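Local structure of GCN5-related N-acetyltransferase (Anabaena variabilis, 2OZG) at residues 172-177 and 234-239; 164-169 and 203-208; 61-66 and 99-104; 80-85 and 116-121. The protein binds coenzyme A and, as a member of the GCN5-related N-acetyltransferase (GNAT) family, probably transfers acetyl groups to an amine acceptor, perhaps an aminoglycoside. One frame throughout, in Å; residues are numbered along the deposited sequence. Where two conformers were deposited one is given.

Contact 1 of 4, residues 172-177 and 234-239; sequences QQQAQL and WVTLSN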
# COMPACT_ATOMS: atom_id res chain seq x y z
N GLN A 172 41.03 7.42 -1.30
CA GLN A 172 41.99 6.71 -2.14
C GLN A 172 42.60 5.49 -1.44
O GLN A 172 43.07 4.59 -2.13
CB GLN A 172 43.05 7.66 -2.71
CG GLN A 172 43.74 7.10 -3.99
CD GLN A 172 44.28 8.19 -4.92
OE1 GLN A 172 44.83 9.21 -4.47
NE2 GLN A 172 44.13 7.97 -6.24
N GLN A 173 42.60 5.44 -0.10
CA GLN A 173 43.04 4.22 0.61
C GLN A 173 42.05 3.07 0.53
O GLN A 173 42.43 1.96 0.32
CB GLN A 173 43.35 4.50 2.07
CG GLN A 173 44.57 5.28 2.24
CD GLN A 173 44.78 5.72 3.69
OE1 GLN A 173 45.23 4.93 4.53
NE2 GLN A 173 44.52 7.03 3.96
N GLN A 174 40.78 3.34 0.77
CA GLN A 174 39.72 2.32 0.58
C GLN A 174 39.58 1.94 -0.92
O GLN A 174 39.29 0.79 -1.28
CB GLN A 174 38.39 2.88 1.15
CG GLN A 174 37.22 1.96 0.96
CD GLN A 174 36.11 2.15 1.98
OE1 GLN A 174 36.38 2.20 3.19
NE2 GLN A 174 34.84 2.18 1.51
N ALA A 175 39.80 2.91 -1.79
CA ALA A 175 39.65 2.72 -3.25
C ALA A 175 40.68 1.73 -3.71
O ALA A 175 40.37 0.71 -4.35
CB ALA A 175 39.88 4.09 -4.03
N GLN A 176 41.91 1.97 -3.32
CA GLN A 176 43.01 1.12 -3.76
C GLN A 176 42.80 -0.30 -3.28
O GLN A 176 43.20 -1.23 -3.96
CB GLN A 176 44.33 1.71 -3.30
CG GLN A 176 45.58 1.00 -3.87
CD GLN A 176 45.97 -0.26 -3.12
OE1 GLN A 176 45.84 -0.33 -1.90
NE2 GLN A 176 46.50 -1.25 -3.84
N LEU A 177 42.11 -0.46 -2.15
CA LEU A 177 41.82 -1.78 -1.54
C LEU A 177 40.56 -2.48 -2.00
O LEU A 177 40.36 -3.67 -1.71
CB LEU A 177 41.73 -1.65 -0.00
CG LEU A 177 43.01 -1.26 0.70
CD1 LEU A 177 42.75 -0.95 2.15
CD2 LEU A 177 44.05 -2.35 0.57
N TRP A 234 31.10 6.71 2.47
CA TRP A 234 31.67 6.39 3.75
C TRP A 234 32.99 5.70 3.49
O TRP A 234 33.16 5.10 2.41
CB TRP A 234 30.73 5.49 4.59
CG TRP A 234 30.33 4.18 3.84
CD1 TRP A 234 29.26 4.02 3.06
CD2 TRP A 234 31.04 2.93 3.82
NE1 TRP A 234 29.23 2.77 2.57
CE2 TRP A 234 30.34 2.09 2.99
CE3 TRP A 234 32.23 2.48 4.38
CZ2 TRP A 234 30.75 0.80 2.73
CZ3 TRP A 234 32.65 1.24 4.12
CH2 TRP A 234 31.92 0.39 3.28
N VAL A 235 33.87 5.78 4.49
CA VAL A 235 35.12 5.06 4.51
C VAL A 235 35.37 4.50 5.93
O VAL A 235 35.15 5.18 6.93
CB VAL A 235 36.32 5.93 4.03
CG1 VAL A 235 37.66 5.34 4.45
CG2 VAL A 235 36.27 6.13 2.52
N THR A 236 35.78 3.22 5.99
CA THR A 236 36.15 2.54 7.26
C THR A 236 37.41 1.74 6.97
O THR A 236 37.38 0.73 6.21
CB THR A 236 35.02 1.67 7.86
OG1 THR A 236 34.63 0.68 6.92
CG2 THR A 236 33.80 2.53 8.15
N LEU A 237 38.55 2.20 7.50
CA LEU A 237 39.83 1.54 7.21
C LEU A 237 40.21 0.46 8.22
O LEU A 237 41.06 -0.37 7.93
CB LEU A 237 40.97 2.53 7.08
CG LEU A 237 40.82 3.60 6.00
CD1 LEU A 237 42.03 4.53 6.03
CD2 LEU A 237 40.65 2.96 4.63
N SER A 238 39.52 0.44 9.36
CA SER A 238 39.86 -0.46 10.44
C SER A 238 38.60 -0.82 11.19
O SER A 238 37.58 -0.16 11.04
CB SER A 238 40.81 0.27 11.40
OG SER A 238 40.11 1.33 12.04
N ASN A 239 38.69 -1.85 12.01
CA ASN A 239 37.55 -2.27 12.82
C ASN A 239 37.06 -1.22 13.82
O ASN A 239 35.85 -1.08 14.02
CB ASN A 239 37.87 -3.58 13.53
CG ASN A 239 36.67 -4.12 14.27
OD1 ASN A 239 35.52 -4.18 13.75
ND2 ASN A 239 36.91 -4.47 15.49

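Contact 2 of 4, residues 164-169 and 203-208; sequences NPIFHE and SYLIGD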
# COMPACT_ATOMS: atom_id res chain seq x y z
N ASN A 164 38.35 19.32 0.91
CA ASN A 164 39.08 18.91 2.09
C ASN A 164 39.91 17.70 1.74
O ASN A 164 39.35 16.64 1.44
CB ASN A 164 38.14 18.61 3.24
CG ASN A 164 38.86 18.34 4.54
OD1 ASN A 164 40.05 18.06 4.56
ND2 ASN A 164 38.13 18.42 5.65
N PRO A 165 41.25 17.82 1.80
CA PRO A 165 42.05 16.72 1.31
C PRO A 165 41.98 15.49 2.19
O PRO A 165 42.36 14.42 1.76
CB PRO A 165 43.49 17.28 1.31
CG PRO A 165 43.34 18.74 1.56
CD PRO A 165 42.10 18.90 2.33
N ILE A 166 41.52 15.63 3.42
CA ILE A 166 41.49 14.48 4.28
C ILE A 166 40.60 13.41 3.64
O ILE A 166 40.95 12.26 3.65
CB ILE A 166 41.00 14.81 5.69
CG1 ILE A 166 41.89 15.83 6.37
CG2 ILE A 166 41.01 13.55 6.53
CD1 ILE A 166 43.38 15.46 6.38
N PHE A 167 39.47 13.83 3.08
CA PHE A 167 38.52 12.94 2.43
C PHE A 167 39.14 12.25 1.24
O PHE A 167 38.96 11.03 1.09
CB PHE A 167 37.25 13.69 2.00
CG PHE A 167 36.36 14.03 3.16
CD1 PHE A 167 35.40 13.14 3.61
CD2 PHE A 167 36.50 15.24 3.83
CE1 PHE A 167 34.58 13.45 4.66
CE2 PHE A 167 35.68 15.54 4.90
CZ PHE A 167 34.74 14.65 5.32
N HIS A 168 39.80 13.00 0.37
CA HIS A 168 40.48 12.37 -0.78
C HIS A 168 41.46 11.32 -0.32
O HIS A 168 41.53 10.29 -0.89
CB HIS A 168 41.26 13.38 -1.69
CG HIS A 168 42.19 12.71 -2.69
ND1 HIS A 168 41.74 12.08 -3.84
CD2 HIS A 168 43.54 12.55 -2.69
CE1 HIS A 168 42.77 11.57 -4.51
NE2 HIS A 168 43.87 11.83 -3.82
N GLU A 169 42.19 11.61 0.75
CA GLU A 169 43.25 10.71 1.20
C GLU A 169 42.75 9.42 1.84
O GLU A 169 43.37 8.38 1.70
CB GLU A 169 44.20 11.49 2.09
CG GLU A 169 44.87 12.65 1.34
CD GLU A 169 45.61 13.59 2.25
OE1 GLU A 169 45.59 13.36 3.48
OE2 GLU A 169 46.21 14.56 1.75
N SER A 203 29.00 15.81 7.13
CA SER A 203 30.28 15.13 6.89
C SER A 203 31.03 15.03 8.22
O SER A 203 31.19 16.03 8.93
CB SER A 203 31.12 16.00 5.98
OG SER A 203 30.56 16.10 4.72
N TYR A 204 31.48 13.83 8.56
CA TYR A 204 32.20 13.59 9.80
C TYR A 204 33.41 12.76 9.46
O TYR A 204 33.32 11.89 8.59
CB TYR A 204 31.30 12.75 10.74
CG TYR A 204 30.20 13.55 11.39
CD1 TYR A 204 29.05 13.91 10.69
CD2 TYR A 204 30.28 13.92 12.73
CE1 TYR A 204 28.08 14.62 11.27
CE2 TYR A 204 29.28 14.67 13.34
CZ TYR A 204 28.21 15.04 12.60
OH TYR A 204 27.21 15.73 13.22
N LEU A 205 34.48 12.98 10.18
CA LEU A 205 35.67 12.13 10.16
C LEU A 205 35.51 11.21 11.36
O LEU A 205 34.98 11.63 12.41
CB LEU A 205 36.96 12.90 10.36
CG LEU A 205 37.35 13.91 9.26
CD1 LEU A 205 38.67 14.65 9.61
CD2 LEU A 205 37.39 13.29 7.83
N ILE A 206 35.96 9.97 11.18
CA ILE A 206 35.99 8.97 12.23
C ILE A 206 37.44 8.80 12.61
O ILE A 206 38.27 8.48 11.77
CB ILE A 206 35.49 7.59 11.74
CG1 ILE A 206 34.06 7.71 11.24
CG2 ILE A 206 35.52 6.58 12.89
CD1 ILE A 206 33.55 6.53 10.47
N GLY A 207 37.75 9.02 13.88
CA GLY A 207 39.08 8.81 14.41
C GLY A 207 39.48 9.80 15.44
O GLY A 207 38.77 10.82 15.66
N ASP A 208 40.57 9.48 16.15
CA ASP A 208 41.13 10.44 17.10
C ASP A 208 41.65 11.58 16.24
O ASP A 208 41.81 11.42 15.01
CB ASP A 208 42.25 9.86 17.98
CG ASP A 208 41.76 8.79 18.93
OD1 ASP A 208 40.70 8.96 19.57
OD2 ASP A 208 42.46 7.76 19.05

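Contact 3 of 4, residues 61-66 and 99-104; sequences GGLAIL and ALIQHT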
# COMPACT_ATOMS: atom_id res chain seq x y z
N GLY A 61 21.63 14.72 -29.75
CA GLY A 61 21.86 14.20 -28.45
C GLY A 61 23.32 14.30 -28.08
O GLY A 61 24.11 14.98 -28.77
N GLY A 62 23.68 13.60 -27.01
CA GLY A 62 25.03 13.65 -26.54
C GLY A 62 25.29 12.89 -25.27
O GLY A 62 24.45 12.16 -24.77
N LEU A 63 26.50 13.07 -24.74
CA LEU A 63 26.87 12.46 -23.51
C LEU A 63 28.07 13.22 -22.91
O LEU A 63 28.61 14.17 -23.52
CB LEU A 63 27.17 10.94 -23.74
CG LEU A 63 28.18 10.59 -24.87
CD1 LEU A 63 29.59 11.01 -24.55
CD2 LEU A 63 28.23 9.12 -25.17
N ALA A 64 28.50 12.75 -21.73
CA ALA A 64 29.72 13.17 -21.08
C ALA A 64 30.67 11.99 -20.92
O ALA A 64 30.27 10.84 -20.62
CB ALA A 64 29.42 13.75 -19.68
N ILE A 65 31.93 12.27 -21.19
CA ILE A 65 33.03 11.34 -20.97
C ILE A 65 33.79 11.84 -19.72
O ILE A 65 34.23 13.01 -19.69
CB ILE A 65 34.05 11.33 -22.14
CG1 ILE A 65 33.40 10.96 -23.46
CG2 ILE A 65 35.14 10.28 -21.83
CD1 ILE A 65 34.40 11.01 -24.60
N LEU A 66 33.98 10.97 -18.73
CA LEU A 66 34.72 11.29 -17.48
C LEU A 66 36.03 10.53 -17.42
O LEU A 66 36.06 9.32 -17.09
CB LEU A 66 33.86 10.98 -16.21
CG LEU A 66 32.49 11.66 -16.21
CD1 LEU A 66 31.69 11.34 -14.94
CD2 LEU A 66 32.61 13.17 -16.35
N ALA A 99 25.45 5.04 -32.81
CA ALA A 99 26.47 5.81 -33.51
C ALA A 99 27.27 6.60 -32.48
O ALA A 99 28.48 6.56 -32.46
CB ALA A 99 25.84 6.73 -34.57
N LEU A 100 26.57 7.30 -31.59
CA LEU A 100 27.24 8.09 -30.55
C LEU A 100 28.24 7.25 -29.73
O LEU A 100 29.43 7.62 -29.53
CB LEU A 100 26.17 8.70 -29.62
CG LEU A 100 26.64 9.53 -28.42
CD1 LEU A 100 27.56 10.73 -28.78
CD2 LEU A 100 25.43 10.00 -27.67
N ILE A 101 27.79 6.11 -29.26
CA ILE A 101 28.63 5.25 -28.43
C ILE A 101 29.86 4.70 -29.14
O ILE A 101 30.97 4.64 -28.59
CB ILE A 101 27.80 4.10 -27.80
CG1 ILE A 101 26.67 4.66 -26.90
CG2 ILE A 101 28.75 3.14 -26.98
CD1 ILE A 101 27.13 5.61 -25.78
N GLN A 102 29.69 4.35 -30.38
CA GLN A 102 30.80 3.88 -31.18
C GLN A 102 31.84 4.98 -31.41
O GLN A 102 33.02 4.75 -31.26
CB GLN A 102 30.23 3.38 -32.51
CG GLN A 102 29.36 2.13 -32.35
CD GLN A 102 28.78 1.64 -33.71
OE1 GLN A 102 28.47 2.45 -34.59
NE2 GLN A 102 28.60 0.31 -33.85
N HIS A 103 31.40 6.18 -31.79
CA HIS A 103 32.30 7.32 -31.92
C HIS A 103 33.04 7.60 -30.64
O HIS A 103 34.22 7.84 -30.68
CB HIS A 103 31.57 8.60 -32.38
CG HIS A 103 31.33 8.65 -33.86
ND1 HIS A 103 30.07 8.68 -34.42
CD2 HIS A 103 32.20 8.67 -34.91
CE1 HIS A 103 30.17 8.75 -35.74
NE2 HIS A 103 31.45 8.74 -36.06
N THR A 104 32.32 7.63 -29.53
CA THR A 104 32.89 7.82 -28.22
C THR A 104 33.95 6.78 -27.89
O THR A 104 35.03 7.12 -27.42
CB THR A 104 31.75 7.76 -27.15
OG1 THR A 104 30.80 8.78 -27.43
CG2 THR A 104 32.27 7.96 -25.76

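Contact 4 of 4, residues 80-85 and 116-121; sequences AGIAAV and SVLYPA. With COA (coenzyme A), chain C.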
# COMPACT_ATOMS: atom_id res chain seq x y z
N ALA A 80 37.50 5.57 -18.69
CA ALA A 80 36.63 6.64 -19.13
C ALA A 80 35.17 6.30 -18.79
O ALA A 80 34.60 5.32 -19.30
CB ALA A 80 36.81 6.91 -20.60
N GLY A 81 34.61 7.08 -17.86
CA GLY A 81 33.26 6.91 -17.40
C GLY A 81 32.36 7.56 -18.42
O GLY A 81 32.71 8.61 -18.97
N ILE A 82 31.27 6.89 -18.77
CA ILE A 82 30.30 7.48 -19.70
C ILE A 82 29.08 7.91 -18.89
O ILE A 82 28.49 7.10 -18.21
CB ILE A 82 29.91 6.52 -20.83
CG1 ILE A 82 31.14 6.03 -21.59
CG2 ILE A 82 28.90 7.18 -21.82
CD1 ILE A 82 31.86 7.08 -22.26
N ALA A 83 28.71 9.19 -18.97
CA ALA A 83 27.57 9.67 -18.27
C ALA A 83 26.57 10.42 -19.19
O ALA A 83 26.89 10.90 -20.30
CB ALA A 83 28.04 10.58 -17.12
N ALA A 84 25.36 10.58 -18.67
CA ALA A 84 24.29 11.36 -19.31
C ALA A 84 24.09 11.12 -20.81
O ALA A 84 24.10 12.06 -21.60
CB ALA A 84 24.50 12.83 -19.03
N VAL A 85 23.91 9.86 -21.20
CA VAL A 85 23.67 9.55 -22.59
C VAL A 85 22.21 9.85 -22.87
O VAL A 85 21.33 9.26 -22.26
CB VAL A 85 23.92 8.05 -22.89
CG1 VAL A 85 23.59 7.75 -24.33
CG2 VAL A 85 25.35 7.69 -22.58
N SER A 116 36.31 1.40 -20.08
CA SER A 116 35.24 2.39 -19.97
C SER A 116 34.12 1.72 -19.19
O SER A 116 33.88 0.53 -19.35
CB SER A 116 34.74 2.84 -21.33
OG SER A 116 33.63 3.77 -21.27
N VAL A 117 33.46 2.49 -18.34
CA VAL A 117 32.39 2.01 -17.48
C VAL A 117 31.18 2.98 -17.54
O VAL A 117 31.36 4.20 -17.73
CB VAL A 117 32.91 1.91 -16.02
CG1 VAL A 117 31.75 1.68 -14.96
CG2 VAL A 117 33.96 0.83 -15.93
N LEU A 118 29.98 2.42 -17.33
CA LEU A 118 28.72 3.15 -17.32
C LEU A 118 27.63 2.31 -16.66
O LEU A 118 27.72 1.08 -16.57
CB LEU A 118 28.28 3.55 -18.75
CG LEU A 118 28.13 2.47 -19.83
CD1 LEU A 118 26.84 1.69 -19.71
CD2 LEU A 118 28.16 3.12 -21.19
N TYR A 119 26.59 3.01 -16.22
CA TYR A 119 25.39 2.44 -15.61
C TYR A 119 24.34 2.50 -16.73
O TYR A 119 24.01 3.62 -17.24
CB TYR A 119 24.95 3.27 -14.40
CG TYR A 119 25.73 3.03 -13.14
CD1 TYR A 119 25.31 2.05 -12.27
CD2 TYR A 119 26.87 3.77 -12.81
CE1 TYR A 119 26.00 1.79 -11.11
CE2 TYR A 119 27.55 3.56 -11.61
CZ TYR A 119 27.12 2.55 -10.79
OH TYR A 119 27.72 2.23 -9.63
N PRO A 120 23.92 1.34 -17.24
CA PRO A 120 23.03 1.43 -18.43
C PRO A 120 21.51 1.69 -18.12
O PRO A 120 21.00 1.16 -17.19
CB PRO A 120 23.13 0.03 -19.04
CG PRO A 120 23.25 -0.86 -17.79
CD PRO A 120 24.21 -0.07 -16.90
N ALA A 121 20.81 2.51 -18.89
CA ALA A 121 19.33 2.62 -18.65
C ALA A 121 18.72 1.42 -19.38
O ALA A 121 17.66 0.94 -19.02
CB ALA A 121 18.79 3.91 -19.20
N1A COA C . 15.40 -0.26 -24.35
C2A COA C . 16.09 -1.27 -24.90
N3A COA C . 16.88 -1.10 -25.98
C4A COA C . 16.98 0.13 -26.54
C5A COA C . 16.28 1.21 -26.01
C6A COA C . 15.47 0.98 -24.88
N6A COA C . 14.75 1.95 -24.28
N7A COA C . 16.59 2.28 -26.79
C8A COA C . 17.44 1.87 -27.76
N9A COA C . 17.68 0.56 -27.59
C1B COA C . 18.55 -0.36 -28.39
C2B COA C . 17.87 -0.80 -29.68
O2B COA C . 17.01 -1.95 -29.50
C3B COA C . 19.06 -1.03 -30.61
O3B COA C . 19.43 -2.41 -30.71
P3B COA C . 18.95 -3.30 -31.99
O7A COA C . 19.88 -2.86 -33.11
O8A COA C . 19.10 -4.73 -31.49
O9A COA C . 17.51 -2.89 -32.27
C4B COA C . 20.20 -0.19 -30.05
O4B COA C . 19.80 0.24 -28.74
C5B COA C . 20.53 1.02 -30.93
O5B COA C . 19.40 1.91 -30.93
P1A COA C . 19.51 3.51 -31.23
O1A COA C . 20.95 3.88 -31.48
O2A COA C . 18.47 3.85 -32.29
O3A COA C . 18.97 4.13 -29.81
P2A COA C . 18.15 5.54 -29.66
O4A COA C . 18.84 6.54 -30.60
O5A COA C . 16.67 5.25 -29.90
O6A COA C . 18.43 5.93 -28.07
CBP COA C . 17.86 6.51 -25.63
CCP COA C . 17.46 6.47 -27.12
CDP COA C . 19.37 6.73 -25.61
CEP COA C . 17.65 5.10 -25.11
CAP COA C . 17.05 7.69 -24.90
OAP COA C . 17.86 8.89 -24.68
C9P COA C . 16.24 7.48 -23.59
O9P COA C . 15.00 6.97 -23.59
N8P COA C . 16.64 7.90 -22.37
C7P COA C . 17.85 8.50 -21.81
C6P COA C . 18.22 7.48 -20.75
C5P COA C . 19.35 6.58 -21.23
O5P COA C . 19.31 6.06 -22.34
N4P COA C . 20.37 6.38 -20.38
C3P COA C . 21.55 5.55 -20.63
C2P COA C . 22.45 5.76 -19.43
S1P COA C . 23.16 7.46 -19.44
O HOH W 1 26.78 6.00 -16.53
O HOH W 2 25.42 5.91 -19.30

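Contact 1 of 4, residues 172-177 and 234-239
The indole of Trp234 presents one face to the side-chain amide of Gln174: NE2 of Gln174 lies over the six-membered ring, 3.5 Å from CZ3 of Trp234, and the amide plane stands at 65° to the ring plane. The same NE2 is hydrogen-bonded to Tyr181 OH, while the indole N-H of Trp234 is spent on Lys262 O and its ring meets that of Trp261. The other end of the amide turns to the strand. Thr236 N donates to OE1 of Gln174 at 3.0 Å, lying in the carbonyl plane with an N-H...O angle of 159°, so the flat group is fixed at both ends. The reach comes from an extended chain whose CG is anti to the backbone N. Val235 slides past in the opposite sense, its CG1 3.6 Å from OE1 of Gln174. Beyond it, Leu237 crosses Gln173 at about a right angle, with CD1 of Leu237 3.6 Å from OE1 of Gln173, whose NE2 is hydrogen-bonded to Glu169 O. A leucine in place of Gln174 would probably leave Thr236 N and Tyr181 OH without their mate inside a buried interface. The segments of helix 165-177 and strand 227-236 run at 76° to each other; with Thr236 packing on helix 239-250, helices lie on the two sides of this strand of the second GNAT family region, as in alpha/beta layering.

Contact 2 of 4, residues 164-169 and 203-208
Leu205 meets Phe167 at a slant, one methyl leading. CD2 of Leu205 sits over a face of the phenyl ring, 4.2 Å from its centroid and 21° off the normal, a CH-pi contact displaced toward the rim, where CZ of Phe167 is the nearest ring atom at 3.9 Å. Ile166 approaches the same methyl at about a right angle: its CG2, anti to the backbone N while CG1 bends aside (chi1 -60°), comes within 3.9 Å of CD2 of Leu205. That methyl thus touches both a branched aliphatic side chain and a ring. Two residues earlier on the strand, CB of Ser203 lies 3.9 Å from CZ of Phe167. The contact joins the first turn of helix 165-177 to strand 202-206 of the second GNAT domain, in the plain apolar packing of a helix laid on a sheet, the helix and strand segments 59° apart; Tyr215, from strand 211-222, meets the Phe167 ring edge-to-face, and Ile217 of that strand packs on it as well. The start of the helix is fixed by Asn164 at the N-cap. Its OD1 accepts from Ile166 N at 3.1 Å, with the donor above the carbonyl plane rather than in it, and its ND2 is hydrogen-bonded to Val160 O. The backbone O of Asn164 lies at the edge of the Phe167 ring, in the ring plane. Tyr204 points the other way, its OH hydrogen-bonded to Gln29 and Glu90 of a neighbouring subunit.

Contact 3 of 4, residues 61-66 and 99-104
Leu63 holds CG between its backbone N and carbonyl carbon (chi1 53°), whereas Leu100 swings CG anti to its backbone N (chi1 177°); with these two torsions the side chains slide past each other in opposite directions between strand and helix. The setting is the core of the first GNAT domain, where strand 58-72 of the central sheet lies beneath helix 96-110, the helix whose N-terminal end, with Ala97 and Ile98, takes part in binding coenzyme A. Strand and helix segments run roughly the same way, 34° apart. CD2 of Leu63 carries most of the touching. It comes 3.6 Å from CG of Leu100 and 3.7 Å from CD1 of Ile101, which adds a methyl from the next position on the helix. Leu100 in turn lays its CD2 against the backbone of Gly62, 3.7 Å from the carbonyl O. One turn farther along the helix, Ile65 and Thr104 reach toward each other tip to tip, CD1 of Ile65 lying 3.9 Å from CG2 of Thr104. Around this interface, Leu63 also packs on Val85, a residue of the coenzyme site, and Tyr12 of strand 10-14 touches Ile65, Leu100 and Thr104. The hydroxyl of Thr104 has an apolar neighbour in Leu63, whose CD2 is 3.4 Å from OG1, and meets its polar need within the helix: OG1 of Thr104 donates to Leu100 O at 2.8 Å from above the carbonyl plane, and the same oxygen accepts from Thr104 N.

Contact 4 of 4, residues 80-85 and 116-121
Ala80 O is gripped twice, by OG of Ser116 at 2.7 Å and by Val117 N at 3.2 Å. The hydroxyl reaches it because OG is anti to the backbone N (chi1 177°), and it is the straighter of the two on the carbonyl, only slightly tilted from its plane, whereas the N-H comes from well above it. Two residues along, Ile82 N returns a bond to Val117 O at 2.9 Å, with an N-H...O angle of 163°, completing a parallel ladder. Ser116 OG is also hydrogen-bonded to Tyr131 OH, so an alanine here would probably leave Ala80 O with a single donor and that tyrosine hydroxyl without its mate. Ile82 and Leu118 lie side by side, pointing the same way, CB of Ile82 3.8 Å from CD2 of Leu118. Past this pair the strands part: a water stands in the opening, 2.6 Å from Ile82 O and accepting from Tyr119 N at 3.0 Å. Such a splay between parallel strands is the hallmark of the GNAT fold, and coenzyme A enters it. Val85 N lies 3.1 Å from the sulfur S1P of the coenzyme, and on the other side Tyr119 O is 3.4 Å from C2P. Strand 75-87 is bordered by strand 58-72, antiparallel, and by strand 115-118, which itself pairs with strand 279-290; helix 96-110 makes the beta-alpha-beta crossover between the parallel partners, its Ile108 packing on Ala80, Ile82 and Ser116.

In the fold
The four contacts fall into two pairs, one in the first GNAT region, the other joining helix 165-177 to strands of the second. Contacts 3 and 4, whose centres are about 9 Å apart, interlock along the chain and share adjacent strands 58-72 and 75-87; Leu66 N meets Gly81 O at 2.7 Å, and helix 96-110 roofs both. They close before the other pair opens. Contacts 1 and 2, about 11 Å between centres, likewise cross in sequence. Contact 3 lies about 32 Å from contact 1 and about 35 Å from contact 2, centre to centre, across the middle of the chain. Contact 4 supplies residues to the coenzyme pocket and contact 3 lies beside it, while the second pair packs one helix on strands 202-206 and 227-236, away from the annotated sites.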